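Local coordinates for Lmo2125 protein (Listeria monocytogenes serovar 1/2a, PDB 5TU0) that binds maltose and probably serves as the lipid-anchored receptor of a sugar uptake system in the cell membrane, at residues L116-N121 with K257-N262; L157-D162 with K218-F223. The protein carries 2 engineered substitutions. All coordinates share one frame; numbering follows the deposited sequence.

Both interactions lie in the same lobe, their centres about 16 Å apart, and interaction 2 is nested along the chain inside the loop that interaction 1 closes. Interaction 1 is the more buried: the end of strand 105-121 meets the chain leaving strand 253-256 through leucine, isoleucine and proline side chains, the one charged residue, Lys257, touching through its backbone. Interaction 2 is only partly buried: a turn meets helix 217-229 through a short apolar patch and the aliphatic part of a lysine whose charge is used within the turn. The two share a neighbour in strand 235-238, which pairs with both strand 105-121 and strand 156-157. The side chains of Leu116 and Lys159 lie about 7 Å and 6 Å from bound glucose.

Interaction 1. Residues L116-N121 with K257-N262; sequences LVLYYN and KIPTLN
The puckered ring of Pro259 presents its CG and CD atoms to Leu118, whose side chain crosses it at about a right angle. Leu118 CD2 stands 3.8 Å from Pro259 CG. The flat ring of Tyr119 stays clear of this meeting: Val117 CG2 lies 3.9 Å above one of its faces, offset toward the rim, and Tyr246 meets it edge-to-face. Leu118 reaches the proline because its CG is anti to the backbone N (chi1 -178°), and Leu118 CB also comes within 3.7 Å of Lys257 O. Leucine suits this place by offering two methyls to a rigid apolar ring, against which Leu135 of helix 132-138 also packs.

One step back, Ile258 extends CG1 and CD1 along the opposing backbone. Ile258 CD1 sits 3.5 Å from Leu116 O and also touches Leu116 CB; Ile258 CG1 lies 3.9 Å from Val117 CA. Leu116 O is buried by the contact and has no hydrogen-bonding partner, so a methyl group rather than a donor covers it. The backbone N of Ile258 is instead bonded to Gln335 of helix 327-336.

Lys257 directs its CB away from the strand. Lys257 NZ bonds Ile258 O at 3.0 Å, tilted 27° from the carbonyl plane, and forms a salt bridge with Glu266, which probably offsets its charge next to the apolar packing.

Leu118 and Tyr120 still pair through their backbones with Ala256 and Gly254; beyond Ala256 side-chain packing replaces this ladder as the chain peels away. Such a strand, with the side chain of Leu116 about 7 Å from a bound glucose unit, is in keeping with the mixed-sheet lobe of a two-lobed solute-binding protein that holds its sugar at the cleft.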
ATOM      1  N   LEU A 116      -3.474   2.950   3.685  1.00 25.35           N
ATOM      2  CA  LEU A 116      -4.676   3.749   3.593  1.00 25.19           C
ATOM      3  C   LEU A 116      -4.920   4.554   4.864  1.00 25.22           C
ATOM      4  O   LEU A 116      -4.592   4.126   5.967  1.00 24.20           O
ATOM      5  CB  LEU A 116      -5.886   2.867   3.294  1.00 25.42           C
ATOM      6  CG  LEU A 116      -5.934   2.170   1.942  1.00 26.49           C
ATOM      7  CD1 LEU A 116      -7.244   1.400   1.824  1.00 26.81           C
ATOM      8  CD2 LEU A 116      -5.808   3.154   0.795  1.00 27.38           C
ATOM      9  N   VAL A 117      -5.535   5.717   4.684  1.00 25.41           N
ATOM     10  CA  VAL A 117      -5.818   6.638   5.764  1.00 25.85           C
ATOM     11  C   VAL A 117      -7.202   7.244   5.537  1.00 25.06           C
ATOM     12  O   VAL A 117      -7.848   6.971   4.517  1.00 25.47           O
ATOM     13  CB  VAL A 117      -4.745   7.769   5.841  1.00 26.47           C
ATOM     14  CG1 VAL A 117      -3.360   7.190   6.129  1.00 27.68           C
ATOM     15  CG2 VAL A 117      -4.693   8.591   4.557  1.00 27.52           C
ATOM     16  N   LEU A 118      -7.656   8.047   6.487  1.00 25.57           N
ATOM     17  CA  LEU A 118      -8.935   8.756   6.340  1.00 25.28           C
ATOM     18  C   LEU A 118      -8.656  10.238   6.051  1.00 26.64           C
ATOM     19  O   LEU A 118      -8.050  10.942   6.881  1.00 27.58           O
ATOM     20  CB  LEU A 118      -9.768   8.666   7.616  1.00 25.49           C
ATOM     21  CG  LEU A 118     -11.141   9.340   7.520  1.00 25.60           C
ATOM     22  CD1 LEU A 118     -12.110   8.436   6.766  1.00 25.60           C
ATOM     23  CD2 LEU A 118     -11.705   9.702   8.884  1.00 26.87           C
ATOM     24  N   TYR A 119      -9.061  10.702   4.874  1.00 27.10           N
ATOM     25  CA  TYR A 119      -8.982  12.125   4.535  1.00 27.89           C
ATOM     26  C   TYR A 119     -10.306  12.725   4.918  1.00 28.64           C
ATOM     27  O   TYR A 119     -11.337  12.075   4.746  1.00 28.39           O
ATOM     28  CB  TYR A 119      -8.814  12.350   3.039  1.00 28.34           C
ATOM     29  CG  TYR A 119      -7.452  12.025   2.508  1.00 28.59           C
ATOM     30  CD1 TYR A 119      -6.416  12.942   2.624  1.00 29.00           C
ATOM     31  CD2 TYR A 119      -7.208  10.823   1.842  1.00 27.38           C
ATOM     32  CE1 TYR A 119      -5.160  12.659   2.130  1.00 29.91           C
ATOM     33  CE2 TYR A 119      -5.962  10.539   1.330  1.00 27.88           C
ATOM     34  CZ  TYR A 119      -4.938  11.458   1.480  1.00 29.03           C
ATOM     35  OH  TYR A 119      -3.694  11.181   0.998  1.00 30.22           O
ATOM     36  N   TYR A 120     -10.297  13.944   5.450  1.00 29.68           N
ATOM     37  CA  TYR A 120     -11.565  14.633   5.766  1.00 29.81           C
ATOM     38  C   TYR A 120     -11.412  16.112   5.461  1.00 30.70           C
ATOM     39  O   TYR A 120     -10.289  16.645   5.379  1.00 31.07           O
ATOM     40  CB  TYR A 120     -12.040  14.396   7.220  1.00 30.09           C
ATOM     41  CG  TYR A 120     -11.233  15.098   8.283  1.00 31.21           C
ATOM     42  CD1 TYR A 120     -10.011  14.590   8.706  1.00 31.64           C
ATOM     43  CD2 TYR A 120     -11.701  16.277   8.882  1.00 32.93           C
ATOM     44  CE1 TYR A 120      -9.270  15.243   9.673  1.00 32.94           C
ATOM     45  CE2 TYR A 120     -10.961  16.932   9.858  1.00 33.50           C
ATOM     46  CZ  TYR A 120      -9.749  16.405  10.245  1.00 34.23           C
ATOM     47  OH  TYR A 120      -9.004  17.043  11.206  1.00 38.54           O
ATOM     48  N   ASN A 121     -12.544  16.760   5.275  1.00 30.25           N
ATOM     49  CA  ASN A 121     -12.579  18.169   4.941  1.00 32.08           C
ATOM     50  C   ASN A 121     -12.818  18.999   6.200  1.00 33.11           C
ATOM     51  O   ASN A 121     -13.914  18.941   6.785  1.00 32.67           O
ATOM     52  CB  ASN A 121     -13.680  18.400   3.914  1.00 32.22           C
ATOM     53  CG  ASN A 121     -13.609  19.771   3.285  1.00 34.19           C
ATOM     54  OD1 ASN A 121     -13.131  20.734   3.903  1.00 35.73           O
ATOM     55  ND2 ASN A 121     -14.098  19.876   2.054  1.00 34.64           N
ATOM     56  N   LYS A 257      -6.014   8.613  11.181  1.00 30.65           N
ATOM     57  CA  LYS A 257      -6.070   7.162  11.141  1.00 29.82           C
ATOM     58  C   LYS A 257      -7.482   6.782  10.704  1.00 28.01           C
ATOM     59  O   LYS A 257      -8.423   7.570  10.866  1.00 28.49           O
ATOM     60  CB  LYS A 257      -5.803   6.559  12.529  1.00 31.24           C
ATOM     61  CG  LYS A 257      -6.833   6.970  13.581  1.00 34.14           C
ATOM     62  CD  LYS A 257      -6.558   6.378  14.956  1.00 35.70           C
ATOM     63  CE  LYS A 257      -6.924   4.910  15.034  1.00 36.13           C
ATOM     64  NZ  LYS A 257      -8.390   4.669  14.911  1.00 35.37           N
ATOM     65  N   ILE A 258      -7.638   5.589  10.170  1.00 26.63           N
ATOM     66  CA  ILE A 258      -8.966   5.117   9.773  1.00 25.88           C
ATOM     67  C   ILE A 258      -9.797   4.910  11.068  1.00 26.02           C
ATOM     68  O   ILE A 258      -9.284   4.414  12.082  1.00 26.18           O
ATOM     69  CB  ILE A 258      -8.888   3.818   8.934  1.00 25.05           C
ATOM     70  CG1 ILE A 258      -7.968   4.028   7.703  1.00 24.80           C
ATOM     71  CG2 ILE A 258     -10.288   3.369   8.532  1.00 24.62           C
ATOM     72  CD1 ILE A 258      -7.648   2.771   6.920  1.00 24.45           C
ATOM     73  N   PRO A 259     -11.064   5.340  11.068  1.00 25.26           N
ATOM     74  CA  PRO A 259     -11.817   5.161  12.299  1.00 25.69           C
ATOM     75  C   PRO A 259     -11.954   3.703  12.758  1.00 24.74           C
ATOM     76  O   PRO A 259     -11.945   2.780  11.947  1.00 23.70           O
ATOM     77  CB  PRO A 259     -13.191   5.774  11.966  1.00 26.19           C
ATOM     78  CG  PRO A 259     -12.910   6.730  10.862  1.00 26.13           C
ATOM     79  CD  PRO A 259     -11.822   6.105  10.063  1.00 25.24           C
ATOM     80  N   THR A 260     -12.086   3.531  14.069  1.00 25.50           N
ATOM     81  CA  THR A 260     -12.238   2.215  14.707  1.00 25.33           C
ATOM     82  C   THR A 260     -13.546   1.528  14.296  1.00 25.05           C
ATOM     83  O   THR A 260     -14.591   2.158  14.256  1.00 25.18           O
ATOM     84  CB  THR A 260     -12.170   2.394  16.241  1.00 26.58           C
ATOM     85  OG1 THR A 260     -10.904   2.998  16.582  1.00 27.28           O
ATOM     86  CG2 THR A 260     -12.344   1.051  16.985  1.00 26.46           C
ATOM     87  N   LEU A 261     -13.475   0.243  13.974  1.00 24.49           N
ATOM     88  CA  LEU A 261     -14.645  -0.531  13.563  1.00 24.23           C
ATOM     89  C   LEU A 261     -15.613  -0.773  14.724  1.00 24.76           C
ATOM     90  O   LEU A 261     -15.247  -0.604  15.892  1.00 25.04           O
ATOM     91  CB  LEU A 261     -14.202  -1.869  12.955  1.00 24.08           C
ATOM     92  CG  LEU A 261     -13.366  -1.798  11.665  1.00 23.88           C
ATOM     93  CD1 LEU A 261     -12.715  -3.135  11.318  1.00 23.68           C
ATOM     94  CD2 LEU A 261     -14.223  -1.295  10.501  1.00 23.80           C
ATOM     95  N   ASN A 262     -16.846  -1.174  14.393  1.00 24.65           N
ATOM     96  CA  ASN A 262     -17.888  -1.453  15.376  1.00 25.27           C
ATOM     97  C   ASN A 262     -17.590  -2.549  16.388  1.00 25.47           C
ATOM     98  O   ASN A 262     -18.242  -2.605  17.433  1.00 25.34           O
ATOM     99  CB  ASN A 262     -19.237  -1.754  14.676  1.00 25.49           C
ATOM    100  CG  ASN A 262     -19.823  -0.514  13.978  1.00 25.56           C
ATOM    101  OD1 ASN A 262     -19.208   0.577  13.955  1.00 25.33           O
ATOM    102  ND2 ASN A 262     -20.994  -0.688  13.400  1.00 25.51           N
TER

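Interaction 2. Residues L157-D162 with K218-F223; sequences LAKWTD and KSADDF
Lys159 lays its aliphatic chain over the first turn of helix 217-229, with Lys159 CG 4.2 Å from Ala220 CB. The small methyl of alanine lets the lysine lie close to the helix, and Thr161 OG1 comes near the same methyl while hydrogen-bonding to Asn217 ND2. Farther along, Leu157 CD1 meets Phe223 CE2 obliquely at 4.3 Å; Trp210 and Met214 help to enclose the leucine. This is the compact, apolar part of the contact.

Toward the partly exposed side the packing gives way to charge. With CG anti to the backbone N (chi1 -165°) and the rest of its chain extended, Lys159 crosses Asp221 at about a right angle. Lys159 NZ nevertheless stays 5.2 Å from Asp221 OD1. It forms a salt bridge with Asp162 OD2, 2.9 Å away, using that oxygen's anti lone pair.

The lysine thus packs its methylenes against one helix, while its ammonium, about 6 Å of side-chain distance from a bound glucose, probably helps to position Asp162. That aspartate closes the type I turn from Lys159 and N-caps helix 163-172, its OD1 accepting from the backbone N of Tyr164, a glycan-pocket residue; Asp221 probably adds a mild, longer-range attraction.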
ATOM      1  N   LEU A 157     -17.405   8.091   2.208  1.00 25.84           N
ATOM      2  CA  LEU A 157     -17.323   7.208   1.043  1.00 25.07           C
ATOM      3  C   LEU A 157     -16.057   6.390   1.104  1.00 24.27           C
ATOM      4  O   LEU A 157     -15.026   6.889   1.547  1.00 24.87           O
ATOM      5  CB  LEU A 157     -17.297   8.005  -0.262  1.00 25.61           C
ATOM      6  CG  LEU A 157     -18.484   8.921  -0.574  1.00 26.54           C
ATOM      7  CD1 LEU A 157     -18.165   9.800  -1.777  1.00 27.29           C
ATOM      8  CD2 LEU A 157     -19.753   8.113  -0.795  1.00 26.23           C
ATOM      9  N   ALA A 158     -16.145   5.146   0.653  1.00 23.47           N
ATOM     10  CA  ALA A 158     -14.961   4.256   0.525  1.00 23.08           C
ATOM     11  C   ALA A 158     -15.172   3.352  -0.689  1.00 22.84           C
ATOM     12  O   ALA A 158     -16.270   2.834  -0.899  1.00 22.86           O
ATOM     13  CB  ALA A 158     -14.754   3.436   1.779  1.00 22.28           C
ATOM     14  N   LYS A 159     -14.118   3.161  -1.484  1.00 23.12           N
ATOM     15  CA  LYS A 159     -14.206   2.350  -2.699  1.00 23.29           C
ATOM     16  C   LYS A 159     -14.207   0.854  -2.356  1.00 22.64           C
ATOM     17  O   LYS A 159     -13.300   0.085  -2.761  1.00 21.28           O
ATOM     18  CB  LYS A 159     -13.042   2.701  -3.631  1.00 24.26           C
ATOM     19  CG  LYS A 159     -13.202   2.203  -5.056  1.00 25.52           C
ATOM     20  CD  LYS A 159     -11.885   2.253  -5.821  1.00 26.97           C
ATOM     21  CE  LYS A 159     -12.037   1.668  -7.214  1.00 28.72           C
ATOM     22  NZ  LYS A 159     -10.717   1.462  -7.874  1.00 30.17           N
ATOM     23  N   TRP A 160     -15.241   0.420  -1.649  1.00 22.12           N
ATOM     24  CA  TRP A 160     -15.279  -0.953  -1.198  1.00 22.72           C
ATOM     25  C   TRP A 160     -15.497  -2.047  -2.260  1.00 22.93           C
ATOM     26  O   TRP A 160     -15.362  -3.225  -1.935  1.00 22.64           O
ATOM     27  CB  TRP A 160     -16.196  -1.138   0.020  1.00 22.64           C
ATOM     28  CG  TRP A 160     -15.624  -0.577   1.318  1.00 22.94           C
ATOM     29  CD1 TRP A 160     -14.299  -0.395   1.642  1.00 23.27           C
ATOM     30  CD2 TRP A 160     -16.359  -0.290   2.511  1.00 23.31           C
ATOM     31  NE1 TRP A 160     -14.179   0.054   2.932  1.00 22.67           N
ATOM     32  CE2 TRP A 160     -15.430   0.123   3.490  1.00 23.64           C
ATOM     33  CE3 TRP A 160     -17.717  -0.311   2.834  1.00 23.91           C
ATOM     34  CZ2 TRP A 160     -15.822   0.517   4.773  1.00 23.72           C
ATOM     35  CZ3 TRP A 160     -18.105   0.088   4.096  1.00 23.88           C
ATOM     36  CH2 TRP A 160     -17.162   0.492   5.053  1.00 23.86           C
ATOM     37  N   THR A 161     -15.773  -1.674  -3.511  1.00 22.99           N
ATOM     38  CA  THR A 161     -15.843  -2.671  -4.588  1.00 23.27           C
ATOM     39  C   THR A 161     -14.427  -3.145  -4.935  1.00 23.22           C
ATOM     40  O   THR A 161     -14.253  -4.193  -5.546  1.00 23.10           O
ATOM     41  CB  THR A 161     -16.496  -2.142  -5.874  1.00 24.49           C
ATOM     42  OG1 THR A 161     -15.880  -0.905  -6.262  1.00 24.92           O
ATOM     43  CG2 THR A 161     -17.979  -1.914  -5.656  1.00 24.87           C
ATOM     44  N   ASP A 162     -13.431  -2.336  -4.567  1.00 23.43           N
ATOM     45  CA  ASP A 162     -12.027  -2.631  -4.823  1.00 24.01           C
ATOM     46  C   ASP A 162     -11.473  -3.363  -3.587  1.00 22.81           C
ATOM     47  O   ASP A 162     -11.397  -2.796  -2.488  1.00 21.41           O
ATOM     48  CB  ASP A 162     -11.283  -1.312  -5.093  1.00 25.19           C
ATOM     49  CG  ASP A 162      -9.846  -1.509  -5.569  1.00 27.17           C
ATOM     50  OD1 ASP A 162      -9.174  -2.461  -5.139  1.00 26.23           O
ATOM     51  OD2 ASP A 162      -9.372  -0.650  -6.346  1.00 29.70           O
ATOM     52  N   LYS A 218     -15.706   0.207 -11.980  1.00 32.72           N
ATOM     53  CA  LYS A 218     -14.972   0.870 -13.062  1.00 34.75           C
ATOM     54  C   LYS A 218     -14.893   2.402 -12.916  1.00 34.17           C
ATOM     55  O   LYS A 218     -13.893   3.009 -13.293  1.00 33.27           O
ATOM     56  CB  LYS A 218     -15.592   0.501 -14.414  1.00 37.61           C
ATOM     57  CG  LYS A 218     -14.838   1.043 -15.621  1.00 40.48           C
ATOM     58  CD  LYS A 218     -15.452   0.585 -16.942  1.00 43.72           C
ATOM     59  CE  LYS A 218     -14.615   1.090 -18.114  1.00 46.52           C
ATOM     60  NZ  LYS A 218     -15.089   0.610 -19.439  1.00 49.39           N
ATOM     61  N   SER A 219     -15.934   3.013 -12.355  1.00 33.07           N
ATOM     62  CA  SER A 219     -16.008   4.478 -12.235  1.00 33.93           C
ATOM     63  C   SER A 219     -16.123   5.012 -10.799  1.00 33.13           C
ATOM     64  O   SER A 219     -16.192   6.229 -10.602  1.00 32.34           O
ATOM     65  CB  SER A 219     -17.217   4.965 -13.022  1.00 34.96           C
ATOM     66  OG  SER A 219     -18.397   4.415 -12.477  1.00 34.94           O
ATOM     67  N   ALA A 220     -16.140   4.119  -9.808  1.00 32.10           N
ATOM     68  CA  ALA A 220     -16.301   4.539  -8.404  1.00 32.17           C
ATOM     69  C   ALA A 220     -15.192   5.483  -7.893  1.00 32.75           C
ATOM     70  O   ALA A 220     -15.482   6.414  -7.136  1.00 32.14           O
ATOM     71  CB  ALA A 220     -16.424   3.325  -7.497  1.00 31.57           C
ATOM     72  N   ASP A 221     -13.934   5.256  -8.280  1.00 32.41           N
ATOM     73  CA  ASP A 221     -12.878   6.157  -7.811  1.00 33.62           C
ATOM     74  C   ASP A 221     -13.108   7.569  -8.356  1.00 34.73           C
ATOM     75  O   ASP A 221     -12.957   8.550  -7.617  1.00 34.49           O
ATOM     76  CB  ASP A 221     -11.470   5.684  -8.175  1.00 35.24           C
ATOM     77  CG  ASP A 221     -10.397   6.509  -7.468  1.00 37.28           C
ATOM     78  OD1 ASP A 221     -10.254   6.364  -6.230  1.00 40.24           O
ATOM     79  OD2 ASP A 221      -9.725   7.318  -8.135  1.00 37.25           O
ATOM     80  N   ASP A 222     -13.482   7.686  -9.635  1.00 36.22           N
ATOM     81  CA  ASP A 222     -13.755   9.006 -10.224  1.00 37.79           C
ATOM     82  C   ASP A 222     -14.870   9.711  -9.452  1.00 37.20           C
ATOM     83  O   ASP A 222     -14.780  10.906  -9.162  1.00 36.27           O
ATOM     84  CB  ASP A 222     -14.157   8.918 -11.705  1.00 40.26           C
ATOM     85  CG  ASP A 222     -12.967   8.690 -12.652  1.00 43.07           C
ATOM     86  OD1 ASP A 222     -11.795   8.640 -12.215  1.00 45.30           O
ATOM     87  OD2 ASP A 222     -13.221   8.568 -13.866  1.00 45.77           O
ATOM     88  N   PHE A 223     -15.910   8.956  -9.123  1.00 35.30           N
ATOM     89  CA  PHE A 223     -17.042   9.482  -8.379  1.00 34.43           C
ATOM     90  C   PHE A 223     -16.596   9.974  -7.010  1.00 33.37           C
ATOM     91  O   PHE A 223     -16.896  11.086  -6.607  1.00 33.95           O
ATOM     92  CB  PHE A 223     -18.103   8.386  -8.214  1.00 34.58           C
ATOM     93  CG  PHE A 223     -19.286   8.803  -7.397  1.00 34.02           C
ATOM     94  CD1 PHE A 223     -20.350   9.466  -7.986  1.00 36.07           C
ATOM     95  CD2 PHE A 223     -19.346   8.515  -6.035  1.00 33.29           C
ATOM     96  CE1 PHE A 223     -21.449   9.850  -7.226  1.00 36.15           C
ATOM     97  CE2 PHE A 223     -20.444   8.902  -5.270  1.00 33.42           C
ATOM     98  CZ  PHE A 223     -21.491   9.574  -5.870  1.00 35.01           C
TER